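Local coordinates for aminopentol aminotransferase (Sphingopyxis macrogoltabida, PDB 6HBS), which transfers the amino group of aminopentol, the hydrolysed form of fumonisin B1, to pyruvate with pyridoxal phosphate, giving 2-keto-HFB1 and L-alanine during breakdown of the toxin, at residues Met126-Ala131 with Gly224-Val229; Val370-His373 with Asn377-Leu380. All blocks are in the same frame, centred on the assembly; numbering follows the deposited sequence.

How the contacts relate
Contact 1 comes first along the chain and closes before contact 2 opens. Their centres lie about 33 Å apart on opposite sides of the chain's centre, and their nearest atoms stay about 14 Å from each other. Contact 1 sets helix 118-133 on strand 226-230, within the mixed seven-stranded sheet at the core of the cofactor-binding domain. Contact 2 lies just past the edge strand 370-371 of another, four-stranded sheet, where the chain loops back before helix 386-405. Both belong to the class-III aminotransferase fold. Contact 1 is apolar core away from the cofactor, whereas contact 2 reaches the cofactor pocket indirectly through Asn377 and Arg233.

Contact 1: residues Met126-Ala131 with Gly224-Val229; sequences MVLARA and GALLVV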
loop_
_atom_site.group_PDB
_atom_site.type_symbol
_atom_site.label_atom_id
_atom_site.label_comp_id
_atom_site.label_asym_id
_atom_site.label_seq_id
_atom_site.Cartn_x
_atom_site.Cartn_y
_atom_site.Cartn_z
ATOM N N MET A 126 -7.934 6.604 -11.844
ATOM C CA MET A 126 -9.202 6.097 -12.452
ATOM C C MET A 126 -10.403 6.841 -11.836
ATOM O O MET A 126 -11.253 7.379 -12.563
ATOM C CB MET A 126 -9.341 4.598 -12.226
ATOM C CG MET A 126 -10.698 4.046 -12.598
ATOM S SD MET A 126 -10.764 2.304 -12.279
ATOM C CE MET A 126 -11.142 2.314 -10.527
ATOM N N VAL A 127 -10.455 6.900 -10.496
ATOM C CA VAL A 127 -11.527 7.558 -9.772
ATOM C C VAL A 127 -11.513 9.074 -10.039
ATOM O O VAL A 127 -12.573 9.658 -10.331
ATOM C CB VAL A 127 -11.476 7.207 -8.275
ATOM C CG1 VAL A 127 -12.490 8.013 -7.476
ATOM C CG2 VAL A 127 -11.696 5.728 -8.056
ATOM N N LEU A 128 -10.337 9.708 -9.976
ATOM C CA LEU A 128 -10.173 11.120 -10.307
ATOM C C LEU A 128 -10.785 11.415 -11.687
ATOM O O LEU A 128 -11.524 12.380 -11.825
ATOM C CB LEU A 128 -8.693 11.498 -10.280
ATOM C CG LEU A 128 -8.346 12.982 -10.228
ATOM C CD1 LEU A 128 -6.918 13.161 -9.705
ATOM C CD2 LEU A 128 -8.435 13.660 -11.587
ATOM N N ALA A 129 -10.429 10.613 -12.700
ATOM C CA ALA A 129 -10.854 10.886 -14.078
ATOM C C ALA A 129 -12.387 10.832 -14.205
ATOM O O ALA A 129 -12.963 11.681 -14.898
ATOM C CB ALA A 129 -10.173 9.953 -15.042
ATOM N N ARG A 130 -13.031 9.881 -13.522
ATOM C CA ARG A 130 -14.464 9.762 -13.508
ATOM C C ARG A 130 -15.081 10.982 -12.807
ATOM O O ARG A 130 -16.039 11.549 -13.329
ATOM C CB ARG A 130 -14.877 8.442 -12.859
ATOM C CG ARG A 130 -14.540 7.222 -13.694
ATOM C CD ARG A 130 -14.851 5.900 -13.015
ATOM N NE ARG A 130 -14.838 4.857 -14.036
ATOM C CZ ARG A 130 -14.680 3.568 -13.795
ATOM N NH1 ARG A 130 -14.487 3.145 -12.548
ATOM N NH2 ARG A 130 -14.723 2.710 -14.808
ATOM N N ALA A 131 -14.531 11.396 -11.645
ATOM C CA ALA A 131 -14.977 12.628 -10.964
ATOM C C ALA A 131 -14.840 13.867 -11.856
ATOM O O ALA A 131 -15.724 14.736 -11.839
ATOM C CB ALA A 131 -14.232 12.851 -9.672
ATOM N N GLY A 224 -11.984 16.052 -23.738
ATOM C CA GLY A 224 -11.904 16.368 -22.287
ATOM C C GLY A 224 -11.468 15.181 -21.417
ATOM O O GLY A 224 -11.274 15.347 -20.222
ATOM N N ALA A 225 -11.301 13.984 -22.001
ATOM C CA ALA A 225 -10.814 12.811 -21.262
ATOM C C ALA A 225 -9.389 13.085 -20.791
ATOM O O ALA A 225 -8.667 13.802 -21.456
ATOM C CB ALA A 225 -10.825 11.592 -22.135
ATOM N N LEU A 226 -9.000 12.500 -19.654
ATOM C CA LEU A 226 -7.618 12.679 -19.141
ATOM C C LEU A 226 -6.701 11.611 -19.714
ATOM O O LEU A 226 -7.021 10.423 -19.645
ATOM C CB LEU A 226 -7.615 12.588 -17.615
ATOM C CG LEU A 226 -8.458 13.620 -16.880
ATOM C CD1 LEU A 226 -8.193 13.550 -15.378
ATOM C CD2 LEU A 226 -8.196 15.010 -17.386
ATOM N N LEU A 227 -5.524 12.053 -20.178
ATOM C CA LEU A 227 -4.437 11.170 -20.560
ATOM C C LEU A 227 -3.612 10.833 -19.316
ATOM O O LEU A 227 -3.075 11.723 -18.662
ATOM C CB LEU A 227 -3.539 11.812 -21.622
ATOM C CG LEU A 227 -2.398 10.918 -22.101
ATOM C CD1 LEU A 227 -2.928 9.592 -22.615
ATOM C CD2 LEU A 227 -1.554 11.609 -23.153
ATOM N N VAL A 228 -3.535 9.546 -19.022
ATOM C CA VAL A 228 -2.829 9.036 -17.864
ATOM C C VAL A 228 -1.666 8.170 -18.355
ATOM O O VAL A 228 -1.882 7.119 -18.968
ATOM C CB VAL A 228 -3.759 8.218 -16.961
ATOM C CG1 VAL A 228 -3.021 7.809 -15.695
ATOM C CG2 VAL A 228 -5.064 8.961 -16.631
ATOM N N VAL A 229 -0.430 8.576 -18.046
ATOM C CA VAL A 229 0.711 7.713 -18.349
ATOM C C VAL A 229 1.061 6.936 -17.084
ATOM O O VAL A 229 1.342 7.540 -16.056
ATOM C CB VAL A 229 1.899 8.514 -18.886
ATOM C CG1 VAL A 229 3.181 7.708 -18.864
ATOM C CG2 VAL A 229 1.622 9.026 -20.282
#
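Ala131 N gives a 2.9 Å bond to Val127 O in the helical turn that presents Leu128 and Ala129 to Leu226 on the strand. The carbonyl O of Ala129 is taken up by Thr133 OG1; its methyl points toward the strand. Alanine suits the place where the two backbones come nearest: the CA atoms of Ala129 and Leu226 are 6.3 Å apart, and the small CB meets Leu226 CD1 at 4.1 Å. That same CD1 also rests 4.0 Å from Ala129 CA and 3.8 Å from Leu128 CD2. Leu226 holds CG anti to its carbonyl carbon (chi1 -60°), which carries CD1 out to the helix; Leu128 reaches in from the flank with its CD2 end, and the two leucines cross at about a right angle. Leucine suits both positions, its branched apolar end spanning the distance between helix and sheet. Beside them, Ala129 rests on Ala191 and Leu226 on Leu253, from the two strands that neighbour 226-230. Met126, Val127 and Arg130 meet Pro150, Ala157 and Leu160 of the second subunit. The backbone bonds of Leu226 run within the sheet, to Ala190 and Val192; between 126-131 and 224-229 the contacts are carbon to carbon, an apolar union that depends on shape and burial.

Contact 2: residues Val370-His373 with Asn377-Leu380; sequences VYVH and NMFL
Where the chain runs out of strand 370-371, at the edge of the small four-stranded sheet, it loops back before helix 386-405, and Met378 on the returning arm plugs against Val372 and His373 on the outgoing one. Its sulfur makes the closest contacts. SD lies 3.6 Å from Val372 CB and 3.8 Å from Val372 CG1, and it takes a weak hydrogen bond from His373 N (3.4 Å, N-H...S angle 159°). A bend at chi3 (-81°) folds the methyl back, so that Met378 CE comes 3.7 Å from His373 O. A long, flexible thioether suits this spot, since it packs on Val372 and still offers a soft acceptor to a backbone N-H. With an alanine in place of Met378, His373 N is likely to lose its weak sulfur partner and Val372 the group that packs against it. The His373 side chain begins near Met378, CB to CG 4.2 Å, but its ring serves the connecting turn: ND1 accepts from Tyr375 N, and the two rings meet edge-to-face. On the returning arm Asn377 ND2 bonds Met378 O (3.0 Å, 152°), approaching from above the carbonyl plane, and lies 3.4 Å above the Phe379 ring, toward its rim. Its OD1 binds Arg233 NH1, and Arg233 lines the cofactor pocket. Asn377 is therefore a second-shell residue, held by its own neighbour's carbonyl. The whole is a loop that turns back after an edge strand, pinned by one methionine, and it leads from the four-stranded sheet of this class-III aminotransferase to Asn377 and, through Arg233, to the pyridoxal phosphate site.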
loop_
_atom_site.group_PDB
_atom_site.type_symbol
_atom_site.label_atom_id
_atom_site.label_comp_id
_atom_site.label_asym_id
_atom_site.label_seq_id
_atom_site.Cartn_x
_atom_site.Cartn_y
_atom_site.Cartn_z
ATOM N N VAL A 370 24.222 -15.344 -11.853
ATOM C CA VAL A 370 23.499 -14.288 -12.528
ATOM C C VAL A 370 22.011 -14.619 -12.421
ATOM O O VAL A 370 21.639 -15.761 -12.623
ATOM C CB VAL A 370 23.930 -14.180 -13.999
ATOM C CG1 VAL A 370 22.999 -13.331 -14.841
ATOM C CG2 VAL A 370 25.365 -13.693 -14.100
ATOM N N TYR A 371 21.208 -13.619 -12.045
ATOM C CA TYR A 371 19.767 -13.760 -12.005
ATOM C C TYR A 371 19.185 -12.981 -13.183
ATOM O O TYR A 371 19.119 -11.763 -13.151
ATOM C CB TYR A 371 19.194 -13.252 -10.675
ATOM C CG TYR A 371 17.780 -13.687 -10.361
ATOM C CD1 TYR A 371 16.698 -13.259 -11.124
ATOM C CD2 TYR A 371 17.515 -14.515 -9.276
ATOM C CE1 TYR A 371 15.394 -13.652 -10.821
ATOM C CE2 TYR A 371 16.218 -14.910 -8.955
ATOM C CZ TYR A 371 15.156 -14.469 -9.727
ATOM O OH TYR A 371 13.899 -14.860 -9.408
ATOM N N VAL A 372 18.704 -13.720 -14.177
ATOM C CA VAL A 372 17.971 -13.181 -15.305
ATOM C C VAL A 372 16.632 -13.927 -15.408
ATOM O O VAL A 372 16.456 -15.014 -14.849
ATOM C CB VAL A 372 18.763 -13.323 -16.616
ATOM C CG1 VAL A 372 19.946 -12.387 -16.667
ATOM C CG2 VAL A 372 19.175 -14.767 -16.878
ATOM N N HIS A 373 15.687 -13.338 -16.137
ATOM C CA HIS A 373 14.307 -13.764 -16.082
ATOM C C HIS A 373 13.836 -14.181 -17.461
ATOM O O HIS A 373 13.990 -13.418 -18.405
ATOM C CB HIS A 373 13.424 -12.661 -15.496
ATOM C CG HIS A 373 12.123 -13.157 -14.944
ATOM N ND1 HIS A 373 11.166 -13.795 -15.714
ATOM C CD2 HIS A 373 11.588 -13.039 -13.709
ATOM C CE1 HIS A 373 10.140 -14.118 -14.954
ATOM N NE2 HIS A 373 10.374 -13.670 -13.712
ATOM N N ASN A 377 10.346 -8.634 -18.032
ATOM C CA ASN A 377 11.430 -7.744 -18.364
ATOM C C ASN A 377 12.342 -7.564 -17.152
ATOM O O ASN A 377 11.908 -7.679 -15.995
ATOM C CB ASN A 377 11.001 -6.368 -18.879
ATOM C CG ASN A 377 10.415 -5.484 -17.801
ATOM O OD1 ASN A 377 9.225 -5.568 -17.525
ATOM N ND2 ASN A 377 11.244 -4.651 -17.171
ATOM N N MET A 378 13.620 -7.295 -17.466
ATOM C CA MET A 378 14.653 -7.035 -16.488
ATOM C C MET A 378 14.887 -5.538 -16.366
ATOM O O MET A 378 14.213 -4.730 -17.004
ATOM C CB MET A 378 15.909 -7.815 -16.885
ATOM C CG MET A 378 15.704 -9.268 -16.589
ATOM S SD MET A 378 16.842 -10.365 -17.444
ATOM C CE MET A 378 16.048 -10.453 -19.046
ATOM N N PHE A 379 15.814 -5.179 -15.481
ATOM C CA PHE A 379 16.127 -3.822 -15.152
ATOM C C PHE A 379 17.630 -3.685 -14.884
ATOM O O PHE A 379 18.242 -4.576 -14.294
ATOM C CB PHE A 379 15.411 -3.389 -13.869
ATOM C CG PHE A 379 13.902 -3.440 -13.886
ATOM C CD1 PHE A 379 13.220 -4.628 -13.690
ATOM C CD2 PHE A 379 13.169 -2.293 -14.146
ATOM C CE1 PHE A 379 11.832 -4.643 -13.679
ATOM C CE2 PHE A 379 11.780 -2.315 -14.154
ATOM C CZ PHE A 379 11.119 -3.480 -13.886
ATOM N N LEU A 380 18.186 -2.548 -15.289
ATOM C CA LEU A 380 19.530 -2.145 -14.884
ATOM C C LEU A 380 19.430 -1.119 -13.752
ATOM O O LEU A 380 18.541 -0.274 -13.734
ATOM C CB LEU A 380 20.302 -1.560 -16.072
ATOM C CG LEU A 380 21.135 -2.557 -16.875
ATOM C CD1 LEU A 380 22.297 -3.098 -16.071
ATOM C CD2 LEU A 380 20.279 -3.689 -17.420
#